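Local coordinates for protein short-chain dehydrogenase/reductase SDR (PDB 3GUY) that probably catalyses NAD(P)-dependent oxidation or reduction, binding the nicotinamide cofactor in a Rossmann fold of the short-chain dehydrogenase/reductase family, at residues S82-L87 against E94-L99; P122-M127 against P165-A170; V126-T131 against V171-M176. The protein carries 2 engineered substitutions. One frame throughout, in Å; residues are numbered along the deposited sequence.

Interaction 1: residues S82-L87 against E94-L99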
ATOM      1  N   SER D  82      -2.736  -7.976 -21.439  1.00 26.95           N
ATOM      2  CA  SER D  82      -3.807  -7.396 -22.232  1.00 27.01           C
ATOM      3  C   SER D  82      -4.736  -6.640 -21.308  1.00 26.65           C
ATOM      4  O   SER D  82      -4.653  -6.786 -20.102  1.00 26.57           O
ATOM      5  CB  SER D  82      -4.547  -8.472 -23.015  1.00 27.10           C
ATOM      6  OG  SER D  82      -5.324  -9.344 -22.191  1.00 28.45           O
ATOM      7  N   GLY D  83      -5.552  -5.778 -21.895  1.00 26.23           N
ATOM      8  CA  GLY D  83      -6.472  -4.946 -21.174  1.00 26.84           C
ATOM      9  C   GLY D  83      -7.885  -5.370 -21.451  1.00 26.96           C
ATOM     10  O   GLY D  83      -8.197  -5.994 -22.483  1.00 28.10           O
ATOM     11  N   TYR D  84      -8.752  -5.059 -20.505  1.00 26.46           N
ATOM     12  CA  TYR D  84     -10.170  -5.127 -20.734  1.00 25.82           C
ATOM     13  C   TYR D  84     -10.815  -4.320 -19.649  1.00 25.98           C
ATOM     14  O   TYR D  84     -10.392  -4.392 -18.487  1.00 25.65           O
ATOM     15  CB  TYR D  84     -10.661  -6.564 -20.691  1.00 26.35           C
ATOM     16  CG  TYR D  84     -12.159  -6.725 -20.842  1.00 27.44           C
ATOM     17  CD1 TYR D  84     -12.796  -6.433 -22.050  1.00 27.15           C
ATOM     18  CD2 TYR D  84     -12.919  -7.240 -19.802  1.00 25.70           C
ATOM     19  CE1 TYR D  84     -14.184  -6.638 -22.209  1.00 27.39           C
ATOM     20  CE2 TYR D  84     -14.265  -7.451 -19.932  1.00 28.23           C
ATOM     21  CZ  TYR D  84     -14.908  -7.128 -21.132  1.00 27.65           C
ATOM     22  OH  TYR D  84     -16.236  -7.345 -21.202  1.00 28.34           O
ATOM     23  N   PHE D  85     -11.847  -3.556 -19.996  1.00 25.78           N
ATOM     24  CA  PHE D  85     -12.344  -2.525 -19.086  1.00 25.61           C
ATOM     25  C   PHE D  85     -13.862  -2.369 -19.120  1.00 26.89           C
ATOM     26  O   PHE D  85     -14.525  -2.975 -19.952  1.00 27.18           O
ATOM     27  CB  PHE D  85     -11.692  -1.233 -19.487  1.00 26.33           C
ATOM     28  CG  PHE D  85     -10.194  -1.303 -19.514  1.00 26.26           C
ATOM     29  CD1 PHE D  85      -9.486  -1.268 -18.333  1.00 25.53           C
ATOM     30  CD2 PHE D  85      -9.508  -1.420 -20.723  1.00 27.26           C
ATOM     31  CE1 PHE D  85      -8.086  -1.337 -18.352  1.00 28.50           C
ATOM     32  CE2 PHE D  85      -8.130  -1.498 -20.753  1.00 24.96           C
ATOM     33  CZ  PHE D  85      -7.417  -1.460 -19.565  1.00 27.49           C
ATOM     34  N   GLY D  86     -14.375  -1.527 -18.222  1.00 26.68           N
ATOM     35  CA  GLY D  86     -15.800  -1.215 -18.105  1.00 26.84           C
ATOM     36  C   GLY D  86     -16.299  -1.445 -16.677  1.00 26.44           C
ATOM     37  O   GLY D  86     -15.659  -2.115 -15.868  1.00 26.39           O
ATOM     38  N   LEU D  87     -17.477  -0.913 -16.376  1.00 26.80           N
ATOM     39  CA  LEU D  87     -18.107  -1.121 -15.102  1.00 26.78           C
ATOM     40  C   LEU D  87     -18.267  -2.640 -14.910  1.00 26.69           C
ATOM     41  O   LEU D  87     -18.587  -3.349 -15.884  1.00 27.48           O
ATOM     42  CB  LEU D  87     -19.471  -0.436 -15.096  1.00 27.24           C
ATOM     43  CG  LEU D  87     -19.540   1.086 -14.990  1.00 27.71           C
ATOM     44  CD1 LEU D  87     -20.994   1.559 -15.224  1.00 28.95           C
ATOM     45  CD2 LEU D  87     -18.976   1.548 -13.614  1.00 29.18           C
ATOM     46  N   GLU D  94     -16.535 -14.090 -20.084  1.00 29.83           N
ATOM     47  CA  GLU D  94     -15.590 -14.828 -20.966  1.00 30.31           C
ATOM     48  C   GLU D  94     -14.350 -13.951 -21.204  1.00 28.30           C
ATOM     49  O   GLU D  94     -13.226 -14.417 -21.171  1.00 27.75           O
ATOM     50  CB  GLU D  94     -16.212 -15.120 -22.331  1.00 31.68           C
ATOM     51  CG  GLU D  94     -16.730 -16.516 -22.574  1.00 38.41           C
ATOM     52  CD  GLU D  94     -16.782 -16.814 -24.115  1.00 43.51           C
ATOM     53  OE1 GLU D  94     -16.197 -17.825 -24.565  1.00 45.98           O
ATOM     54  OE2 GLU D  94     -17.377 -16.005 -24.871  1.00 47.14           O
ATOM     55  N   GLN D  95     -14.590 -12.671 -21.453  1.00 26.35           N
ATOM     56  CA  GLN D  95     -13.527 -11.685 -21.573  1.00 27.07           C
ATOM     57  C   GLN D  95     -12.716 -11.465 -20.271  1.00 25.80           C
ATOM     58  O   GLN D  95     -11.525 -11.196 -20.330  1.00 25.77           O
ATOM     59  CB  GLN D  95     -14.112 -10.375 -22.054  1.00 26.89           C
ATOM     60  CG  GLN D  95     -14.469 -10.409 -23.548  1.00 30.63           C
ATOM     61  CD  GLN D  95     -13.621  -9.482 -24.318  1.00 36.45           C
ATOM     62  OE1 GLN D  95     -12.359  -9.615 -24.371  1.00 38.54           O
ATOM     63  NE2 GLN D  95     -14.271  -8.479 -24.889  1.00 37.16           N
ATOM     64  N   ILE D  96     -13.385 -11.553 -19.124  1.00 25.45           N
ATOM     65  CA  ILE D  96     -12.698 -11.534 -17.833  1.00 23.86           C
ATOM     66  C   ILE D  96     -11.777 -12.758 -17.699  1.00 24.69           C
ATOM     67  O   ILE D  96     -10.660 -12.640 -17.231  1.00 22.47           O
ATOM     68  CB  ILE D  96     -13.676 -11.478 -16.615  1.00 24.25           C
ATOM     69  CG1 ILE D  96     -14.539 -10.180 -16.640  1.00 24.34           C
ATOM     70  CG2 ILE D  96     -12.880 -11.709 -15.314  1.00 21.19           C
ATOM     71  CD1 ILE D  96     -15.725 -10.130 -15.614  1.00 22.58           C
ATOM     72  N   GLN D  97     -12.258 -13.929 -18.090  1.00 25.50           N
ATOM     73  CA  GLN D  97     -11.434 -15.122 -18.089  1.00 27.02           C
ATOM     74  C   GLN D  97     -10.185 -14.983 -18.971  1.00 26.56           C
ATOM     75  O   GLN D  97      -9.130 -15.391 -18.555  1.00 25.45           O
ATOM     76  CB  GLN D  97     -12.231 -16.385 -18.488  1.00 28.27           C
ATOM     77  CG  GLN D  97     -11.385 -17.699 -18.426  1.00 30.92           C
ATOM     78  CD  GLN D  97     -10.634 -17.915 -17.103  1.00 35.63           C
ATOM     79  OE1 GLN D  97     -11.156 -17.624 -16.034  1.00 41.87           O
ATOM     80  NE2 GLN D  97      -9.386 -18.434 -17.176  1.00 39.26           N
ATOM     81  N   THR D  98     -10.328 -14.408 -20.164  1.00 26.11           N
ATOM     82  CA  THR D  98      -9.187 -14.109 -21.049  1.00 26.96           C
ATOM     83  C   THR D  98      -8.171 -13.174 -20.405  1.00 26.32           C
ATOM     84  O   THR D  98      -6.937 -13.335 -20.567  1.00 25.53           O
ATOM     85  CB  THR D  98      -9.670 -13.457 -22.344  1.00 26.96           C
ATOM     86  OG1 THR D  98     -10.572 -14.354 -22.979  1.00 27.93           O
ATOM     87  CG2 THR D  98      -8.503 -13.120 -23.268  1.00 28.64           C
ATOM     88  N   LEU D  99      -8.691 -12.178 -19.686  1.00 25.39           N
ATOM     89  CA  LEU D  99      -7.828 -11.241 -18.968  1.00 25.96           C
ATOM     90  C   LEU D  99      -6.954 -11.969 -17.928  1.00 24.41           C
ATOM     91  O   LEU D  99      -5.754 -11.672 -17.789  1.00 24.63           O
ATOM     92  CB  LEU D  99      -8.671 -10.169 -18.279  1.00 25.87           C
ATOM     93  CG  LEU D  99      -8.032  -8.869 -17.837  1.00 29.01           C
ATOM     94  CD1 LEU D  99      -7.367  -8.160 -19.025  1.00 26.15           C
ATOM     95  CD2 LEU D  99      -9.153  -8.020 -17.148  1.00 27.07           C
TER
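Tyr84 lies against Gln95, Ile96 and Leu99 where the loop that follows strand 75-78 of the Rossmann fold runs beside the first turns of helix 93-118. The ring makes a CH-pi contact: Gln95 CB sits over one face of the phenol, 3.6 Å from the centroid of the Tyr84 ring, and is displaced toward the rim on the CZ side. The bend of the Gln95 chain at chi2 (-114°) carries the amide past the rim beside CD1 and CE1, with Gln95 NE2 3.3 Å from Tyr84 CE1 and the ring and amide planes 40° apart. Ile96 CG1 comes to 4.3 Å from Tyr84 CE2. At the other end of the tyrosine, both methyls of Leu99 lie close to Tyr84 CB.

Further out, a hydrogen bond between Tyr84 OH and the backbone N of Asp92 holds the phenol beside the start of the helix, and Ile96 and Leu99 also touch Thr142 of helix 141-160. Ser82 is tied to the next turn through its OG to Asn102 and its carbonyl to Asn103. Beside that carbonyl lies Leu99 CD1, 3.2 Å from Ser82 O and 3.9 Å from Ser82 OG.

Interaction 2: residues P122-M127 against P165-A170; sequences PVNVVM and PMKIIA
Val125 pairs with Ile168 in the middle of two parallel neighbours of the Rossmann sheet, strands 124-128 and 167-174, which helix 141-160 connects in a beta-alpha-beta crossover. Four backbone hydrogen bonds join them. The N and O of Val125 reach Lys167 O and Ile169 N, and the bond from Ile169 N to Val125 O is 2.8 Å. Lys167 N to Val123 O and Met127 N to Ile169 O extend the pairing at either end. Weaker CA-H...O contacts fill in between, such as Ile168 CA to Val125 O at 3.3 Å.

The apolar contacts on the face bearing Val125 and Ile168 are carried by methionines. Met166 runs out fully extended through chi1 and chi2, then bends at chi3 (-104°) to lay its methyl CE 3.7 Å from Val125 CG2 and 4.1 Å from Val123 CB; Leu114 and Tyr118 of helix 93-118 cover this patch. Farther along, Met127 CG passes Ile168 CG2 at 3.8 Å, while the rest of the methionine bends away toward Val150 and Ile154 of helix 141-160. On the face of Val126 and Ile169 the two side chains meet obliquely, and Leu207 of helix 196-207 packs on both.

The polar side-chain contact is on that face, near the edge of the core. Asn124 and Lys167 run side by side in the same direction, and the ammonium also makes a cation-pi contact with Tyr214. Lys167 NZ bonds to Asn124 OD1 at 2.7 Å, tilted 19° from the amide carbonyl plane.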
ATOM      1  N   PRO D 122      22.569 -15.999 -12.099  1.00 38.33           N
ATOM      2  CA  PRO D 122      22.377 -14.536 -12.031  1.00 37.80           C
ATOM      3  C   PRO D 122      21.497 -14.055 -13.202  1.00 36.29           C
ATOM      4  O   PRO D 122      21.989 -13.589 -14.207  1.00 37.10           O
ATOM      5  CB  PRO D 122      23.808 -13.993 -12.106  1.00 38.07           C
ATOM      6  CG  PRO D 122      24.534 -15.022 -13.000  1.00 38.78           C
ATOM      7  CD  PRO D 122      23.866 -16.375 -12.704  1.00 38.91           C
ATOM      8  N   VAL D 123      20.197 -14.235 -13.087  1.00 34.09           N
ATOM      9  CA  VAL D 123      19.281 -13.797 -14.137  1.00 33.10           C
ATOM     10  C   VAL D 123      18.525 -12.578 -13.584  1.00 32.00           C
ATOM     11  O   VAL D 123      18.290 -12.496 -12.404  1.00 31.57           O
ATOM     12  CB  VAL D 123      18.304 -14.922 -14.567  1.00 32.73           C
ATOM     13  CG1 VAL D 123      17.343 -14.431 -15.682  1.00 32.49           C
ATOM     14  CG2 VAL D 123      19.063 -16.117 -15.060  1.00 33.02           C
ATOM     15  N   ASN D 124      18.235 -11.609 -14.436  1.00 31.87           N
ATOM     16  CA  ASN D 124      17.429 -10.448 -14.049  1.00 31.04           C
ATOM     17  C   ASN D 124      16.092 -10.664 -14.702  1.00 29.23           C
ATOM     18  O   ASN D 124      16.000 -10.722 -15.931  1.00 29.39           O
ATOM     19  CB  ASN D 124      18.042  -9.115 -14.545  1.00 31.46           C
ATOM     20  CG  ASN D 124      19.198  -8.622 -13.661  1.00 34.58           C
ATOM     21  OD1 ASN D 124      19.334  -9.024 -12.483  1.00 35.24           O
ATOM     22  ND2 ASN D 124      20.054  -7.745 -14.239  1.00 36.21           N
ATOM     23  N   VAL D 125      15.060 -10.865 -13.883  1.00 27.77           N
ATOM     24  CA  VAL D 125      13.736 -11.066 -14.402  1.00 27.07           C
ATOM     25  C   VAL D 125      13.003  -9.740 -14.304  1.00 25.87           C
ATOM     26  O   VAL D 125      12.785  -9.236 -13.221  1.00 26.37           O
ATOM     27  CB  VAL D 125      13.038 -12.177 -13.626  1.00 26.90           C
ATOM     28  CG1 VAL D 125      11.648 -12.335 -14.114  1.00 25.26           C
ATOM     29  CG2 VAL D 125      13.849 -13.490 -13.820  1.00 26.21           C
ATOM     30  N   VAL D 126      12.683  -9.165 -15.440  1.00 25.14           N
ATOM     31  CA  VAL D 126      12.026  -7.890 -15.486  1.00 25.06           C
ATOM     32  C   VAL D 126      10.537  -8.141 -15.685  1.00 24.58           C
ATOM     33  O   VAL D 126      10.073  -8.461 -16.787  1.00 23.03           O
ATOM     34  CB  VAL D 126      12.560  -6.994 -16.600  1.00 24.01           C
ATOM     35  CG1 VAL D 126      11.776  -5.654 -16.621  1.00 22.61           C
ATOM     36  CG2 VAL D 126      14.097  -6.780 -16.451  1.00 23.89           C
ATOM     37  N   MET D 127       9.775  -7.930 -14.619  1.00 25.69           N
ATOM     38  CA  MET D 127       8.315  -8.110 -14.705  1.00 24.64           C
ATOM     39  C   MET D 127       7.576  -6.794 -14.992  1.00 24.89           C
ATOM     40  O   MET D 127       7.487  -5.913 -14.149  1.00 23.56           O
ATOM     41  CB  MET D 127       7.837  -8.769 -13.425  1.00 26.00           C
ATOM     42  CG  MET D 127       8.453 -10.183 -13.165  1.00 28.73           C
ATOM     43  SD  MET D 127       7.904 -11.534 -14.302  1.00 22.73           S
ATOM     44  CE  MET D 127       6.107 -11.228 -13.988  1.00 27.57           C
ATOM     45  N   PRO D 165      20.981 -15.431  -6.577  1.00 33.92           N
ATOM     46  CA  PRO D 165      21.474 -14.482  -7.543  1.00 32.56           C
ATOM     47  C   PRO D 165      20.413 -13.970  -8.500  1.00 31.41           C
ATOM     48  O   PRO D 165      20.610 -12.925  -9.115  1.00 30.31           O
ATOM     49  CB  PRO D 165      22.521 -15.276  -8.313  1.00 33.23           C
ATOM     50  CG  PRO D 165      22.118 -16.678  -8.173  1.00 34.23           C
ATOM     51  CD  PRO D 165      21.393 -16.816  -6.887  1.00 33.98           C
ATOM     52  N   MET D 166      19.334 -14.731  -8.682  1.00 29.23           N
ATOM     53  CA  MET D 166      18.223 -14.259  -9.506  1.00 28.05           C
ATOM     54  C   MET D 166      17.552 -13.090  -8.736  1.00 26.70           C
ATOM     55  O   MET D 166      17.388 -13.148  -7.548  1.00 24.77           O
ATOM     56  CB  MET D 166      17.212 -15.392  -9.782  1.00 27.80           C
ATOM     57  CG  MET D 166      15.967 -14.978 -10.613  1.00 27.91           C
ATOM     58  SD  MET D 166      14.763 -16.343 -10.927  1.00 20.73           S
ATOM     59  CE  MET D 166      15.137 -16.685 -12.558  1.00 24.51           C
ATOM     60  N   LYS D 167      17.175 -12.072  -9.484  1.00 27.55           N
ATOM     61  CA  LYS D 167      16.531 -10.877  -8.958  1.00 27.12           C
ATOM     62  C   LYS D 167      15.298 -10.569  -9.781  1.00 24.56           C
ATOM     63  O   LYS D 167      15.280 -10.815 -10.961  1.00 24.24           O
ATOM     64  CB  LYS D 167      17.491  -9.696  -9.130  1.00 28.07           C
ATOM     65  CG  LYS D 167      18.313  -9.427  -7.916  1.00 32.75           C
ATOM     66  CD  LYS D 167      19.535  -8.561  -8.209  1.00 36.40           C
ATOM     67  CE  LYS D 167      19.400  -7.604  -9.394  1.00 37.57           C
ATOM     68  NZ  LYS D 167      20.522  -7.875 -10.346  1.00 38.21           N
ATOM     69  N   ILE D 168      14.284  -9.987  -9.157  1.00 22.16           N
ATOM     70  CA  ILE D 168      13.135  -9.530  -9.926  1.00 22.18           C
ATOM     71  C   ILE D 168      13.070  -7.982  -9.924  1.00 20.73           C
ATOM     72  O   ILE D 168      13.140  -7.352  -8.886  1.00 21.88           O
ATOM     73  CB  ILE D 168      11.811 -10.118  -9.371  1.00 22.03           C
ATOM     74  CG1 ILE D 168      11.773 -11.640  -9.518  1.00 21.81           C
ATOM     75  CG2 ILE D 168      10.620  -9.555 -10.128  1.00 22.26           C
ATOM     76  CD1 ILE D 168      10.607 -12.295  -8.743  1.00 22.27           C
ATOM     77  N   ILE D 169      12.934  -7.414 -11.108  1.00 22.01           N
ATOM     78  CA  ILE D 169      12.838  -5.949 -11.335  1.00 22.04           C
ATOM     79  C   ILE D 169      11.383  -5.664 -11.697  1.00 21.07           C
ATOM     80  O   ILE D 169      10.798  -6.346 -12.543  1.00 20.39           O
ATOM     81  CB  ILE D 169      13.743  -5.447 -12.490  1.00 21.48           C
ATOM     82  CG1 ILE D 169      15.190  -5.973 -12.341  1.00 24.62           C
ATOM     83  CG2 ILE D 169      13.694  -3.874 -12.667  1.00 20.34           C
ATOM     84  CD1 ILE D 169      15.759  -5.746 -11.063  1.00 26.56           C
ATOM     85  N   ALA D 170      10.778  -4.737 -10.962  1.00 20.85           N
ATOM     86  CA  ALA D 170       9.345  -4.438 -11.146  1.00 19.66           C
ATOM     87  C   ALA D 170       9.221  -3.151 -11.920  1.00 19.01           C
ATOM     88  O   ALA D 170       9.824  -2.158 -11.582  1.00 20.16           O
ATOM     89  CB  ALA D 170       8.618  -4.333  -9.790  1.00 19.51           C
TER

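Interaction 3: residues V126-T131 against V171-M176; sequences VMIMST and VYPGGM
Tyr172 lies alongside Met129 and Ser130 where strands 167-174 and 124-128 near their C-terminal ends. Tyr172 CB lies 3.8 Å from Ser130 O, and the same oxygen approaches the ring at its edge, in plane, with Ser130 O 3.3 Å from Tyr172 CD1. One atom on, Tyr172 CE1 meets the methyl of the methionine, 3.6 Å from Met129 CE. The bend at chi3 (-74°) of Met129 turns that methyl toward the outer end of the phenol, near CZ and OH, while the sulfur makes an oblique Met-aromatic contact, Met129 SD lying 5.0 Å from the Tyr172 ring centroid. At the tip, Tyr172 OH has a weak hydrogen bond with Lys151 of helix 141-160.

Along the backbones the parallel pairing runs out. Val171 N bonds to Met127 O, and Met129 N to Val171 O at 2.7 Å. The backbone then departs from extended form at Met129 (psi -120°). A further hydrogen bond, outside the regular pairing, joins Thr131 N to Pro173 O at 2.9 Å, with the donor 49° out of the carbonyl plane; the buried Ser130 N, between these bonds, has no partner in the model. On the face of Ile128 and Val171, Val171 CG2 presses on Val126 CG1 at 3.5 Å, and Ile128 CG2 meets the Pro173 ring.

Pro173 and Gly174 lie against Ser130 and Thr131, and Ser130 touches Tyr143. By family resemblance, Ser130 and Tyr143 probably correspond to the serine and tyrosine of the Ser-Tyr-Lys catalytic set of short-chain dehydrogenases, and Pro173-Gly174 to their Pro-Gly motif.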
ATOM      1  N   VAL D 126      12.683  -9.165 -15.440  1.00 25.14           N
ATOM      2  CA  VAL D 126      12.026  -7.890 -15.486  1.00 25.06           C
ATOM      3  C   VAL D 126      10.537  -8.141 -15.685  1.00 24.58           C
ATOM      4  O   VAL D 126      10.073  -8.461 -16.787  1.00 23.03           O
ATOM      5  CB  VAL D 126      12.560  -6.994 -16.600  1.00 24.01           C
ATOM      6  CG1 VAL D 126      11.776  -5.654 -16.621  1.00 22.61           C
ATOM      7  CG2 VAL D 126      14.097  -6.780 -16.451  1.00 23.89           C
ATOM      8  N   MET D 127       9.775  -7.930 -14.619  1.00 25.69           N
ATOM      9  CA  MET D 127       8.315  -8.110 -14.705  1.00 24.64           C
ATOM     10  C   MET D 127       7.576  -6.794 -14.992  1.00 24.89           C
ATOM     11  O   MET D 127       7.487  -5.913 -14.149  1.00 23.56           O
ATOM     12  CB  MET D 127       7.837  -8.769 -13.425  1.00 26.00           C
ATOM     13  CG  MET D 127       8.453 -10.183 -13.165  1.00 28.73           C
ATOM     14  SD  MET D 127       7.904 -11.534 -14.302  1.00 22.73           S
ATOM     15  CE  MET D 127       6.107 -11.228 -13.988  1.00 27.57           C
ATOM     16  N   ILE D 128       7.008  -6.660 -16.185  1.00 24.93           N
ATOM     17  CA  ILE D 128       6.314  -5.429 -16.524  1.00 25.43           C
ATOM     18  C   ILE D 128       4.840  -5.540 -16.157  1.00 24.35           C
ATOM     19  O   ILE D 128       4.132  -6.459 -16.608  1.00 23.75           O
ATOM     20  CB  ILE D 128       6.492  -5.038 -17.979  1.00 27.00           C
ATOM     21  CG1 ILE D 128       8.010  -4.889 -18.285  1.00 28.24           C
ATOM     22  CG2 ILE D 128       5.729  -3.759 -18.279  1.00 26.75           C
ATOM     23  CD1 ILE D 128       8.277  -4.614 -19.695  1.00 29.22           C
ATOM     24  N   MET D 129       4.390  -4.608 -15.316  1.00 22.83           N
ATOM     25  CA  MET D 129       3.026  -4.652 -14.813  1.00 22.77           C
ATOM     26  C   MET D 129       2.321  -3.412 -15.362  1.00 22.39           C
ATOM     27  O   MET D 129       2.240  -3.218 -16.564  1.00 22.58           O
ATOM     28  CB  MET D 129       3.004  -4.773 -13.248  1.00 21.98           C
ATOM     29  CG  MET D 129       3.330  -6.175 -12.757  1.00 21.21           C
ATOM     30  SD  MET D 129       3.759  -6.373 -11.046  1.00 15.79           S
ATOM     31  CE  MET D 129       5.430  -5.644 -11.210  1.00 21.92           C
ATOM     32  N   SER D 130       1.834  -2.553 -14.493  1.00 21.94           N
ATOM     33  CA  SER D 130       1.086  -1.380 -14.913  1.00 22.35           C
ATOM     34  C   SER D 130       0.917  -0.578 -13.644  1.00 21.34           C
ATOM     35  O   SER D 130       1.055  -1.130 -12.517  1.00 21.59           O
ATOM     36  CB  SER D 130      -0.292  -1.774 -15.467  1.00 22.77           C
ATOM     37  OG  SER D 130      -1.228  -0.722 -15.275  1.00 23.81           O
ATOM     38  N   THR D 131       0.670   0.723 -13.795  1.00 20.89           N
ATOM     39  CA  THR D 131       0.294   1.554 -12.639  1.00 20.67           C
ATOM     40  C   THR D 131      -0.998   1.045 -11.996  1.00 21.23           C
ATOM     41  O   THR D 131      -1.187   1.249 -10.794  1.00 21.76           O
ATOM     42  CB  THR D 131       0.211   3.035 -12.973  1.00 20.97           C
ATOM     43  OG1 THR D 131      -0.672   3.244 -14.078  1.00 21.27           O
ATOM     44  CG2 THR D 131       1.629   3.536 -13.358  1.00 18.46           C
ATOM     45  N   VAL D 171       8.452  -3.171 -12.983  1.00 18.77           N
ATOM     46  CA  VAL D 171       8.268  -2.006 -13.818  1.00 19.49           C
ATOM     47  C   VAL D 171       6.773  -1.751 -13.930  1.00 20.52           C
ATOM     48  O   VAL D 171       6.013  -2.698 -14.187  1.00 18.91           O
ATOM     49  CB  VAL D 171       8.823  -2.253 -15.245  1.00 19.13           C
ATOM     50  CG1 VAL D 171       8.693  -0.997 -16.060  1.00 20.24           C
ATOM     51  CG2 VAL D 171      10.296  -2.824 -15.184  1.00 18.78           C
ATOM     52  N   TYR D 172       6.374  -0.483 -13.736  1.00 20.96           N
ATOM     53  CA  TYR D 172       4.971  -0.065 -13.714  1.00 20.53           C
ATOM     54  C   TYR D 172       4.744   1.087 -14.668  1.00 22.00           C
ATOM     55  O   TYR D 172       4.929   2.250 -14.295  1.00 23.40           O
ATOM     56  CB  TYR D 172       4.523   0.370 -12.310  1.00 21.81           C
ATOM     57  CG  TYR D 172       4.775  -0.647 -11.218  1.00 19.87           C
ATOM     58  CD1 TYR D 172       3.843  -1.638 -10.921  1.00 18.70           C
ATOM     59  CD2 TYR D 172       5.963  -0.651 -10.517  1.00 21.95           C
ATOM     60  CE1 TYR D 172       4.070  -2.573  -9.919  1.00 21.03           C
ATOM     61  CE2 TYR D 172       6.216  -1.611  -9.495  1.00 22.96           C
ATOM     62  CZ  TYR D 172       5.250  -2.547  -9.197  1.00 22.59           C
ATOM     63  OH  TYR D 172       5.527  -3.486  -8.230  1.00 21.27           O
ATOM     64  N   PRO D 173       4.398   0.778 -15.922  1.00 22.50           N
ATOM     65  CA  PRO D 173       4.079   1.836 -16.844  1.00 23.18           C
ATOM     66  C   PRO D 173       2.654   2.320 -16.696  1.00 24.58           C
ATOM     67  O   PRO D 173       1.741   1.528 -16.403  1.00 22.25           O
ATOM     68  CB  PRO D 173       4.254   1.199 -18.216  1.00 23.39           C
ATOM     69  CG  PRO D 173       4.521  -0.214 -17.998  1.00 24.57           C
ATOM     70  CD  PRO D 173       4.657  -0.516 -16.579  1.00 22.06           C
ATOM     71  N   GLY D 174       2.455   3.601 -16.983  1.00 26.13           N
ATOM     72  CA  GLY D 174       1.105   4.174 -17.021  1.00 28.49           C
ATOM     73  C   GLY D 174       1.019   5.129 -18.184  1.00 30.34           C
ATOM     74  O   GLY D 174       1.994   5.788 -18.520  1.00 30.54           O
ATOM     75  N   GLY D 175      -0.166   5.237 -18.764  1.00 32.90           N
ATOM     76  CA  GLY D 175      -0.409   6.187 -19.855  1.00 35.18           C
ATOM     77  C   GLY D 175       0.066   5.704 -21.220  1.00 36.64           C
ATOM     78  O   GLY D 175       0.341   6.508 -22.113  1.00 37.48           O
ATOM     79  N   MET D 176       0.187   4.397 -21.394  1.00 38.95           N
ATOM     80  CA  MET D 176       0.496   3.845 -22.713  1.00 40.46           C
ATOM     81  C   MET D 176      -0.815   3.397 -23.335  1.00 43.21           C
ATOM     82  O   MET D 176      -1.769   3.049 -22.617  1.00 42.83           O
ATOM     83  CB  MET D 176       1.434   2.626 -22.632  1.00 39.78           C
ATOM     84  CG  MET D 176       2.752   2.808 -21.910  1.00 37.55           C
ATOM     85  SD  MET D 176       3.970   1.492 -22.171  1.00 29.62           S
ATOM     86  CE  MET D 176       2.967   0.036 -22.008  1.00 40.03           C
TER

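Interactions 2 and 3 are successive parts of one strand pair, 124-128 with 167-174, sharing Val126 and Met127 and touching where Ala170 CB meets Met129 CE. Both are buried, but interaction 2 is regular parallel sheet with a polar pair toward its outer end, whereas interaction 3, nearer the centre of the chain, passes from sheet into irregular backbone where a tyrosine and a methionine pack together. Interaction 1 stands apart, its centre 28 Å from that of interaction 2, and is only partly buried. There a loop meets a helix through side-chain packing, with polar ties running to neighbouring residues. Helix 93-118 links these regions: its start takes part in interaction 1, and its later turns cover interaction 2.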